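Local coordinates for hypothetical protein Atu0120 (PDB 2I6H) that is of unknown function, an all-helical bacterial protein of the DUF924 family found here as two copies with bound calcium ions, at residues E143-Q149 and V173-F179; D33-W38 and H56-F61; Q148-C152 and A166-R170. All blocks are in the same frame, centred on the assembly; numbering follows the deposited sequence. Where two conformers were deposited one is given.

From the N terminus, contact 2 comes first: helix 29-41 is followed by a turn through helix 43-46, and helix 51-69 runs back antiparallel, so D33-W38 meets H56-F61 across 17 intervening residues. The chain then passes to the other side of its centre, where contacts 1 and 3 share helices 145-155 and 160-176. Contact 3 nests inside contact 1: Q148-C152 with A166-R170 lies nearer the turn of this hairpin, and E143-Q149 with V173-F179 lies at its open end. Gln148 and Gln149 belong to both contacts, whose centres are about 8 Å apart. Contact 2 lies about 30 Å from contact 1, centre to centre, and does not touch either.

Contact 1 of 3, residues E143-Q149 and V173-F179; sequences EDIAAQQ and VERFGRF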
loop_
_atom_site.group_PDB
_atom_site.type_symbol
_atom_site.label_atom_id
_atom_site.label_comp_id
_atom_site.label_asym_id
_atom_site.label_seq_id
_atom_site.Cartn_x
_atom_site.Cartn_y
_atom_site.Cartn_z
ATOM N N GLU A 143 2.431 8.708 -18.420
ATOM C CA GLU A 143 2.654 7.651 -19.410
ATOM C C GLU A 143 3.986 7.890 -20.121
ATOM O O GLU A 143 4.003 8.240 -21.290
ATOM C CB GLU A 143 1.477 7.598 -20.390
ATOM C CG GLU A 143 0.192 7.199 -19.707
ATOM C CD GLU A 143 -0.996 7.032 -20.666
ATOM O OE1 GLU A 143 -1.166 7.846 -21.626
ATOM O OE2 GLU A 143 -1.776 6.086 -20.442
ATOM N N ASP A 144 5.086 7.757 -19.383
ATOM C CA ASP A 144 6.427 7.851 -19.959
ATOM C C ASP A 144 7.418 7.227 -19.020
ATOM O O ASP A 144 7.331 7.270 -17.806
ATOM C CB ASP A 144 6.882 9.264 -20.347
ATOM C CG ASP A 144 7.123 10.152 -19.149
ATOM O OD1 ASP A 144 6.125 10.682 -18.626
ATOM O OD2 ASP A 144 8.298 10.332 -18.744
ATOM N N ILE A 145 8.338 6.519 -19.661
ATOM C CA ILE A 145 9.278 5.662 -18.968
ATOM C C ILE A 145 10.189 6.415 -18.034
ATOM O O ILE A 145 10.439 5.950 -16.923
ATOM C CB ILE A 145 10.031 4.790 -20.020
ATOM C CG1 ILE A 145 8.988 3.921 -20.735
ATOM C CG2 ILE A 145 11.163 4.007 -19.403
ATOM C CD1 ILE A 145 9.377 3.490 -22.140
ATOM N N ALA A 146 10.669 7.595 -18.455
ATOM C CA ALA A 146 11.570 8.384 -17.587
ATOM C C ALA A 146 10.862 8.693 -16.262
ATOM O O ALA A 146 11.449 8.508 -15.192
ATOM C CB ALA A 146 11.961 9.692 -18.258
ATOM N N ALA A 147 9.612 9.166 -16.356
ATOM C CA ALA A 147 8.820 9.491 -15.164
ATOM C C ALA A 147 8.659 8.278 -14.267
ATOM O O ALA A 147 8.800 8.360 -13.043
ATOM C CB ALA A 147 7.464 10.004 -15.576
ATOM N N GLN A 148 8.386 7.129 -14.864
ATOM C CA GLN A 148 8.197 5.912 -14.055
ATOM C C GLN A 148 9.453 5.503 -13.300
ATOM O O GLN A 148 9.382 5.089 -12.145
ATOM C CB GLN A 148 7.728 4.770 -14.943
ATOM C CG GLN A 148 6.306 4.986 -15.510
ATOM C CD GLN A 148 5.238 5.020 -14.429
ATOM O OE1 GLN A 148 5.339 4.342 -13.409
ATOM N NE2 GLN A 148 4.199 5.802 -14.661
ATOM N N GLN A 149 10.599 5.570 -13.979
ATOM C CA GLN A 149 11.864 5.210 -13.349
ATOM C C GLN A 149 12.156 6.188 -12.236
ATOM O O GLN A 149 12.616 5.782 -11.165
ATOM C CB GLN A 149 12.968 5.175 -14.401
ATOM C CG GLN A 149 12.637 4.085 -15.407
ATOM C CD GLN A 149 13.825 3.679 -16.179
ATOM O OE1 GLN A 149 14.850 4.374 -16.162
ATOM N NE2 GLN A 149 13.707 2.565 -16.898
ATOM N N VAL A 173 3.583 0.689 -17.811
ATOM C CA VAL A 173 4.119 1.634 -18.779
ATOM C C VAL A 173 5.292 1.035 -19.568
ATOM O O VAL A 173 5.402 1.262 -20.781
ATOM C CB VAL A 173 4.472 2.982 -18.121
ATOM C CG1 VAL A 173 5.195 3.938 -19.093
ATOM C CG2 VAL A 173 3.179 3.662 -17.630
ATOM N N GLU A 174 6.174 0.278 -18.923
ATOM C CA GLU A 174 7.291 -0.296 -19.671
ATOM C C GLU A 174 6.781 -1.365 -20.652
ATOM O O GLU A 174 7.370 -1.585 -21.699
ATOM C CB GLU A 174 8.425 -0.747 -18.734
ATOM C CG GLU A 174 9.225 0.456 -18.179
ATOM C CD GLU A 174 10.380 0.053 -17.273
ATOM O OE1 GLU A 174 10.286 -0.997 -16.614
ATOM O OE2 GLU A 174 11.382 0.794 -17.183
ATOM N N ARG A 175 5.629 -1.965 -20.338
ATOM C CA ARG A 175 5.045 -3.001 -21.175
ATOM C C ARG A 175 4.236 -2.428 -22.351
ATOM O O ARG A 175 4.362 -2.908 -23.477
ATOM C CB ARG A 175 4.197 -3.936 -20.317
ATOM C CG ARG A 175 3.453 -5.001 -21.077
ATOM C CD ARG A 175 3.094 -6.158 -20.145
ATOM N NE ARG A 175 2.211 -7.106 -20.816
ATOM C CZ ARG A 175 1.248 -7.810 -20.216
ATOM N NH1 ARG A 175 1.021 -7.682 -18.900
ATOM N NH2 ARG A 175 0.507 -8.641 -20.945
ATOM N N PHE A 176 3.462 -1.379 -22.106
ATOM C CA PHE A 176 2.532 -0.854 -23.115
ATOM C C PHE A 176 2.845 0.543 -23.618
ATOM O O PHE A 176 2.240 1.005 -24.626
ATOM C CB PHE A 176 1.097 -0.886 -22.560
ATOM C CG PHE A 176 0.631 -2.262 -22.227
ATOM C CD1 PHE A 176 0.535 -3.239 -23.237
ATOM C CD2 PHE A 176 0.305 -2.608 -20.906
ATOM C CE1 PHE A 176 0.109 -4.545 -22.939
ATOM C CE2 PHE A 176 -0.133 -3.912 -20.598
ATOM C CZ PHE A 176 -0.230 -4.878 -21.619
ATOM N N GLY A 177 3.711 1.252 -22.900
ATOM C CA GLY A 177 3.955 2.679 -23.145
ATOM C C GLY A 177 2.854 3.629 -22.632
ATOM O O GLY A 177 2.956 4.854 -22.774
ATOM N N ARG A 178 1.852 3.069 -21.963
ATOM C CA ARG A 178 0.687 3.820 -21.477
ATOM C C ARG A 178 -0.160 2.917 -20.575
ATOM O O ARG A 178 0.111 1.708 -20.450
ATOM C CB ARG A 178 -0.148 4.290 -22.688
ATOM C CG ARG A 178 -0.755 3.139 -23.488
ATOM C CD ARG A 178 -1.345 3.636 -24.831
ATOM N NE ARG A 178 -2.044 2.565 -25.549
ATOM C CZ ARG A 178 -2.684 2.760 -26.711
ATOM N NH1 ARG A 178 -2.687 3.958 -27.291
ATOM N NH2 ARG A 178 -3.334 1.768 -27.279
ATOM N N PHE A 179 -1.208 3.491 -19.974
ATOM C CA PHE A 179 -2.126 2.735 -19.130
ATOM C C PHE A 179 -3.326 2.360 -19.966
ATOM O O PHE A 179 -4.154 3.234 -20.294
ATOM C CB PHE A 179 -2.557 3.583 -17.931
ATOM C CG PHE A 179 -1.440 3.836 -16.967
ATOM C CD1 PHE A 179 -0.967 2.811 -16.137
ATOM C CD2 PHE A 179 -0.859 5.098 -16.893
ATOM C CE1 PHE A 179 0.110 3.070 -15.237
ATOM C CE2 PHE A 179 0.194 5.366 -16.006
ATOM C CZ PHE A 179 0.674 4.362 -15.182
HETATM O O HOH W 1 5.074 6.056 -23.607
#
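Glu143 reaches across to the chain leaving helix 160-176 and holds it by a hydrogen bond from a backbone N-H to its carboxylate. Its CB lies 3.9 Å from Gly177 O. CG packs against the ring of Phe179, 3.7 Å from CD2. CD and OE1 then pass along CB of Arg178, and OE2 ends on Phe179 N at 2.7 Å, in a nearly straight bond (174°) that approaches from above the carboxylate plane. With CG anti to the carbonyl carbon (chi1 -65°) and the chain extended beyond it, the side chain spans the gap to Phe179. OE1 has a second partner in Arg188, so one carboxylate joins two separate parts of the C-terminal chain. Arg178 itself turns its guanidinium away, to Glu194.

Between the two helices, Val173 is the apolar centre. Its CG1 meets Ile145 CG1 at 4.1 Å, while CB sits 3.8 Å from Gln148 CG. CG2 lies over one face of the Phe179 ring, toward its rim. Gln148 bends about its CB-CG bond, bringing NE2 within 3.8 Å of both Val173 CG2 and Phe179 CZ; that nitrogen is bound by the carbonyls of Ser140 and Ala142. Farther out, Gln149 NE2 donates to Glu174 OE2 (2.9 Å) in the conformer described, almost exactly in the amide plane, although the amide and carboxylate planes stand 80° apart. The other oxygen of Glu174 pairs with Arg170.

Asp144 is the N-cap of helix 145-155, its OD2 accepting from Ala147 N in the conformer described, and Gly177, with positive phi, ends helix 160-176. A water bound to Gly177 O also reaches Glu143 O weakly. The arrangement is the open end of an antiparallel helical hairpin, where the loop entering one helix is bonded to the chain leaving the other.

Contact 2 of 3, residues D33-W38 and H56-F61; sequences DIVDFW and HFHDRF
An aromatic cluster joins Phe37 and Trp38 to His56, Phe57 and Phe61, packing helix 29-41 against helix 51-69 as an antiparallel helix pair, joined through the short helix 43-46, in the N-terminal part of this all-helical fold. The axes of the two segments run at 165° and approach to 11.5 Å, a wide spacing filled by rings. Phe37 is the knob, set in a hole formed by His56, Phe57, Arg60 and Phe61. With CG anti to the backbone N (chi1 166°), its ring extends to the second helix and meets each neighbour differently. Its edge, through CE1, points at the centre of the imidazole face of His56, with the ring centroids 5.0 Å apart. Phe61 in turn directs its own edge at the face of Phe37, the planes nearly perpendicular at 85°. Against Phe57 the planes are closer to parallel but slid apart, so CE2 of Phe37 touches CD1 of Phe57 at 3.5 Å with little overlap. Trp38 continues the cluster obliquely, CZ3 against Phe57 CE2 at 3.6 Å, and stacks on Trp46; Phe57 also meets Phe93 of helix 80-97 edge-to-face.

Toward the outer side the contact turns polar through water. Two waters link Arg60 to Asp33: one donates to Asp33 O and accepts from NH1, the other donates to OD2 and accepts from NH2, while the charged groups remain 4.2 Å apart (OD2 of Asp33 to NH2 of Arg60). The Phe61 ring is sandwiched: Arg60 CB lies over one face, and over the other Ile34 CG1, itself 3.5 Å from the centroid in a CH-pi contact.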
loop_
_atom_site.group_PDB
_atom_site.type_symbol
_atom_site.label_atom_id
_atom_site.label_comp_id
_atom_site.label_asym_id
_atom_site.label_seq_id
_atom_site.Cartn_x
_atom_site.Cartn_y
_atom_site.Cartn_z
ATOM N N ASP A 33 -5.158 25.570 4.385
ATOM C CA ASP A 33 -6.471 24.885 4.489
ATOM C C ASP A 33 -6.480 23.561 3.752
ATOM O O ASP A 33 -7.064 22.596 4.251
ATOM C CB ASP A 33 -7.626 25.756 3.937
ATOM C CG ASP A 33 -7.934 26.983 4.804
ATOM O OD1 ASP A 33 -7.429 27.067 5.942
ATOM O OD2 ASP A 33 -8.705 27.861 4.318
ATOM N N ILE A 34 -5.912 23.517 2.532
ATOM C CA ILE A 34 -5.940 22.286 1.722
ATOM C C ILE A 34 -5.143 21.212 2.469
ATOM O O ILE A 34 -5.594 20.056 2.626
ATOM C CB ILE A 34 -5.383 22.549 0.289
ATOM C CG1 ILE A 34 -6.406 23.402 -0.492
ATOM C CG2 ILE A 34 -5.024 21.241 -0.412
ATOM C CD1 ILE A 34 -5.774 24.125 -1.713
ATOM N N VAL A 35 -3.957 21.602 2.929
ATOM C CA VAL A 35 -3.077 20.657 3.609
ATOM C C VAL A 35 -3.729 20.166 4.913
ATOM O O VAL A 35 -3.760 18.948 5.177
ATOM C CB VAL A 35 -1.654 21.242 3.833
ATOM C CG1 VAL A 35 -0.799 20.250 4.692
ATOM C CG2 VAL A 35 -0.959 21.500 2.445
ATOM N N ASP A 36 -4.288 21.096 5.691
ATOM C CA ASP A 36 -5.028 20.738 6.932
ATOM C C ASP A 36 -6.166 19.731 6.652
ATOM O O ASP A 36 -6.360 18.759 7.373
ATOM C CB ASP A 36 -5.621 21.998 7.558
ATOM C CG ASP A 36 -4.607 22.799 8.340
ATOM O OD1 ASP A 36 -3.456 22.324 8.498
ATOM O OD2 ASP A 36 -4.976 23.898 8.792
ATOM N N PHE A 37 -6.952 20.019 5.624
ATOM C CA PHE A 37 -8.025 19.115 5.188
ATOM C C PHE A 37 -7.470 17.695 4.877
ATOM O O PHE A 37 -8.038 16.684 5.296
ATOM C CB PHE A 37 -8.682 19.717 3.941
ATOM C CG PHE A 37 -9.576 18.748 3.179
ATOM C CD1 PHE A 37 -10.934 18.627 3.478
ATOM C CD2 PHE A 37 -9.058 17.984 2.128
ATOM C CE1 PHE A 37 -11.751 17.730 2.748
ATOM C CE2 PHE A 37 -9.877 17.077 1.404
ATOM C CZ PHE A 37 -11.207 16.963 1.718
ATOM N N TRP A 38 -6.382 17.649 4.117
ATOM C CA TRP A 38 -5.758 16.364 3.743
ATOM C C TRP A 38 -5.276 15.597 4.995
ATOM O O TRP A 38 -5.524 14.358 5.132
ATOM C CB TRP A 38 -4.619 16.616 2.777
ATOM C CG TRP A 38 -4.245 15.365 1.913
ATOM C CD1 TRP A 38 -3.102 14.621 1.997
ATOM C CD2 TRP A 38 -5.045 14.756 0.895
ATOM N NE1 TRP A 38 -3.127 13.587 1.087
ATOM C CE2 TRP A 38 -4.302 13.651 0.385
ATOM C CE3 TRP A 38 -6.312 15.044 0.348
ATOM C CZ2 TRP A 38 -4.790 12.817 -0.625
ATOM C CZ3 TRP A 38 -6.792 14.223 -0.682
ATOM C CH2 TRP A 38 -6.026 13.127 -1.160
ATOM N N HIS A 56 -16.926 15.856 -0.493
ATOM C CA HIS A 56 -16.401 16.788 0.443
ATOM C C HIS A 56 -15.211 17.592 -0.159
ATOM O O HIS A 56 -15.133 18.827 -0.030
ATOM C CB HIS A 56 -16.001 15.978 1.696
ATOM C CG HIS A 56 -15.543 16.805 2.848
ATOM N ND1 HIS A 56 -14.962 16.248 3.968
ATOM C CD2 HIS A 56 -15.587 18.147 3.068
ATOM C CE1 HIS A 56 -14.671 17.208 4.831
ATOM N NE2 HIS A 56 -15.029 18.371 4.305
ATOM N N PHE A 57 -14.288 16.874 -0.784
ATOM C CA PHE A 57 -13.090 17.466 -1.402
ATOM C C PHE A 57 -13.573 18.457 -2.475
ATOM O O PHE A 57 -13.103 19.586 -2.564
ATOM C CB PHE A 57 -12.286 16.311 -1.999
ATOM C CG PHE A 57 -10.846 16.617 -2.314
ATOM C CD1 PHE A 57 -10.263 17.862 -2.023
ATOM C CD2 PHE A 57 -10.060 15.615 -2.916
ATOM C CE1 PHE A 57 -8.910 18.120 -2.347
ATOM C CE2 PHE A 57 -8.730 15.862 -3.226
ATOM C CZ PHE A 57 -8.156 17.123 -2.946
ATOM N N HIS A 58 -14.549 18.043 -3.261
ATOM C CA HIS A 58 -15.080 18.924 -4.313
ATOM C C HIS A 58 -15.761 20.196 -3.745
ATOM O O HIS A 58 -15.521 21.319 -4.243
ATOM C CB HIS A 58 -16.065 18.141 -5.184
ATOM C CG HIS A 58 -16.571 18.914 -6.356
ATOM N ND1 HIS A 58 -17.627 19.796 -6.260
ATOM C CD2 HIS A 58 -16.146 18.963 -7.648
ATOM C CE1 HIS A 58 -17.853 20.334 -7.451
ATOM N NE2 HIS A 58 -16.962 19.848 -8.306
ATOM N N ASP A 59 -16.601 20.018 -2.713
ATOM C CA ASP A 59 -17.259 21.151 -2.063
ATOM C C ASP A 59 -16.250 22.193 -1.575
ATOM O O ASP A 59 -16.456 23.405 -1.770
ATOM C CB ASP A 59 -18.156 20.669 -0.912
ATOM C CG ASP A 59 -18.909 21.810 -0.217
ATOM O OD1 ASP A 59 -19.456 22.704 -0.894
ATOM O OD2 ASP A 59 -18.988 21.791 1.033
ATOM N N ARG A 60 -15.171 21.740 -0.952
ATOM C CA ARG A 60 -14.133 22.642 -0.415
ATOM C C ARG A 60 -13.299 23.318 -1.532
ATOM O O ARG A 60 -13.103 24.543 -1.501
ATOM C CB ARG A 60 -13.183 21.879 0.531
ATOM C CG ARG A 60 -13.813 21.424 1.876
ATOM C CD ARG A 60 -14.097 22.532 2.884
ATOM N NE ARG A 60 -13.032 23.511 3.090
ATOM C CZ ARG A 60 -12.051 23.454 3.995
ATOM N NH1 ARG A 60 -11.922 22.427 4.833
ATOM N NH2 ARG A 60 -11.179 24.464 4.069
ATOM N N PHE A 61 -12.790 22.516 -2.464
ATOM C CA PHE A 61 -11.615 22.917 -3.245
ATOM C C PHE A 61 -11.751 22.898 -4.762
ATOM O O PHE A 61 -10.749 23.037 -5.466
ATOM C CB PHE A 61 -10.349 22.186 -2.738
ATOM C CG PHE A 61 -10.065 22.434 -1.278
ATOM C CD1 PHE A 61 -9.997 23.753 -0.780
ATOM C CD2 PHE A 61 -9.881 21.360 -0.397
ATOM C CE1 PHE A 61 -9.767 24.012 0.597
ATOM C CE2 PHE A 61 -9.632 21.576 0.961
ATOM C CZ PHE A 61 -9.574 22.916 1.471
HETATM O O HOH W 2 -9.059 22.849 6.111
HETATM O O HOH W 3 -10.882 27.016 2.673
#

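Contact 3 of 3, residues Q148-C152 and A166-R170; sequences QQRAC and AEEHR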
loop_
_atom_site.group_PDB
_atom_site.type_symbol
_atom_site.label_atom_id
_atom_site.label_comp_id
_atom_site.label_asym_id
_atom_site.label_seq_id
_atom_site.Cartn_x
_atom_site.Cartn_y
_atom_site.Cartn_z
ATOM N N GLN A 148 8.386 7.129 -14.864
ATOM C CA GLN A 148 8.197 5.912 -14.055
ATOM C C GLN A 148 9.453 5.503 -13.300
ATOM O O GLN A 148 9.382 5.089 -12.145
ATOM C CB GLN A 148 7.728 4.770 -14.943
ATOM C CG GLN A 148 6.306 4.986 -15.510
ATOM C CD GLN A 148 5.238 5.020 -14.429
ATOM O OE1 GLN A 148 5.339 4.342 -13.409
ATOM N NE2 GLN A 148 4.199 5.802 -14.661
ATOM N N GLN A 149 10.599 5.570 -13.979
ATOM C CA GLN A 149 11.864 5.210 -13.349
ATOM C C GLN A 149 12.156 6.188 -12.236
ATOM O O GLN A 149 12.616 5.782 -11.165
ATOM C CB GLN A 149 12.968 5.175 -14.401
ATOM C CG GLN A 149 12.637 4.085 -15.407
ATOM C CD GLN A 149 13.825 3.679 -16.179
ATOM O OE1 GLN A 149 14.850 4.374 -16.162
ATOM N NE2 GLN A 149 13.707 2.565 -16.898
ATOM N N ARG A 150 11.862 7.462 -12.479
ATOM C CA ARG A 150 12.012 8.477 -11.448
ATOM C C ARG A 150 11.110 8.197 -10.238
ATOM O O ARG A 150 11.571 8.302 -9.088
ATOM C CB ARG A 150 11.721 9.859 -12.001
ATOM C CG ARG A 150 12.114 10.955 -11.050
ATOM C CD ARG A 150 11.863 12.329 -11.657
ATOM N NE ARG A 150 12.431 13.340 -10.769
ATOM C CZ ARG A 150 12.331 14.643 -10.975
ATOM N NH1 ARG A 150 11.681 15.097 -12.028
ATOM N NH2 ARG A 150 12.906 15.490 -10.122
ATOM N N ALA A 151 9.856 7.806 -10.496
ATOM C CA ALA A 151 8.939 7.423 -9.407
ATOM C C ALA A 151 9.503 6.292 -8.559
ATOM O O ALA A 151 9.438 6.363 -7.322
ATOM C CB ALA A 151 7.559 6.986 -9.973
ATOM N N CYS A 152 10.038 5.253 -9.206
ATOM C CA CYS A 152 10.588 4.122 -8.438
ATOM C C CYS A 152 11.798 4.567 -7.573
ATOM O O CYS A 152 11.911 4.180 -6.399
ATOM C CB CYS A 152 10.895 2.926 -9.354
ATOM S SG CYS A 152 9.377 2.237 -10.074
ATOM N N ALA A 166 4.731 2.018 -6.834
ATOM C CA ALA A 166 5.523 2.667 -7.910
ATOM C C ALA A 166 5.964 1.634 -8.968
ATOM O O ALA A 166 5.943 1.908 -10.176
ATOM C CB ALA A 166 6.745 3.387 -7.309
ATOM N N GLU A 167 6.331 0.441 -8.512
ATOM C CA GLU A 167 6.787 -0.618 -9.406
ATOM C C GLU A 167 5.636 -1.192 -10.220
ATOM O O GLU A 167 5.820 -1.495 -11.404
ATOM C CB GLU A 167 7.511 -1.729 -8.633
ATOM C CG GLU A 167 8.855 -1.305 -8.066
ATOM C CD GLU A 167 9.956 -1.021 -9.121
ATOM O OE1 GLU A 167 9.777 -1.296 -10.337
ATOM O OE2 GLU A 167 11.013 -0.496 -8.706
ATOM N N GLU A 168 4.452 -1.294 -9.600
ATOM C CA GLU A 168 3.216 -1.720 -10.293
ATOM C C GLU A 168 2.926 -0.811 -11.493
ATOM O O GLU A 168 2.599 -1.281 -12.605
ATOM C CB GLU A 168 2.021 -1.625 -9.345
ATOM C CG GLU A 168 1.979 -2.692 -8.245
ATOM C CD GLU A 168 1.633 -4.063 -8.784
ATOM O OE1 GLU A 168 0.451 -4.304 -9.136
ATOM O OE2 GLU A 168 2.546 -4.897 -8.854
ATOM N N HIS A 169 3.036 0.500 -11.266
ATOM C CA HIS A 169 2.773 1.450 -12.328
ATOM C C HIS A 169 3.850 1.344 -13.405
ATOM O O HIS A 169 3.511 1.352 -14.597
ATOM C CB HIS A 169 2.709 2.891 -11.777
ATOM C CG HIS A 169 1.431 3.210 -11.039
ATOM N ND1 HIS A 169 1.171 2.777 -9.750
ATOM C CD2 HIS A 169 0.357 3.951 -11.411
ATOM C CE1 HIS A 169 -0.008 3.239 -9.364
ATOM N NE2 HIS A 169 -0.520 3.959 -10.352
ATOM N N ARG A 170 5.123 1.270 -13.001
ATOM C CA ARG A 170 6.241 1.225 -13.980
ATOM C C ARG A 170 6.118 0.016 -14.900
ATOM O O ARG A 170 6.356 0.128 -16.101
ATOM C CB ARG A 170 7.597 1.243 -13.288
ATOM C CG ARG A 170 8.787 1.141 -14.276
ATOM C CD ARG A 170 10.131 1.396 -13.618
ATOM N NE ARG A 170 10.558 0.310 -12.734
ATOM C CZ ARG A 170 11.286 -0.726 -13.129
ATOM N NH1 ARG A 170 11.655 -0.853 -14.417
ATOM N NH2 ARG A 170 11.648 -1.646 -12.238
HETATM O O HOH W 4 5.657 4.475 -10.726
#
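Cys152 and Arg170 supply the close packing here. SG of Cys152 touches Arg170 NE at 3.5 Å, lying at the edge of the guanidinium, and meets Glu167 CD at 3.4 Å. It also faces Ala166, whose CB is 4.0 Å away. Arg170 runs out beside the other helix, its CG against Gln148 CB at 3.8 Å and its CD near Gln149 CG, before bending at chi3 (72°), which sets the guanidinium edge against the sulfur.

Charge pairing lies along helix 160-176. NE and NH2 of Arg170 both grip one oxygen, Glu167 OE1, side-on; the NH2 bond is the shorter at 2.7 Å. NH1 pairs with Glu174, so the guanidinium is held between two carboxylates of its own helix, which probably fixes its edge beside Cys152 SG. The helices form an antiparallel hairpin, the two short segments at 165° with axes 8.9 Å apart, the small Ala166 and Cys152 facing each other where CA atoms come to 5.3 Å.

A water ties the helices together. OE1 of Gln148, buried beside His169 CB, takes a hydrogen bond from a water that also donates to Ala166 O at 2.6 Å. The side chain of Glu167 lies about 5 Å from a bound calcium ion and packs against Asp44 of the second subunit.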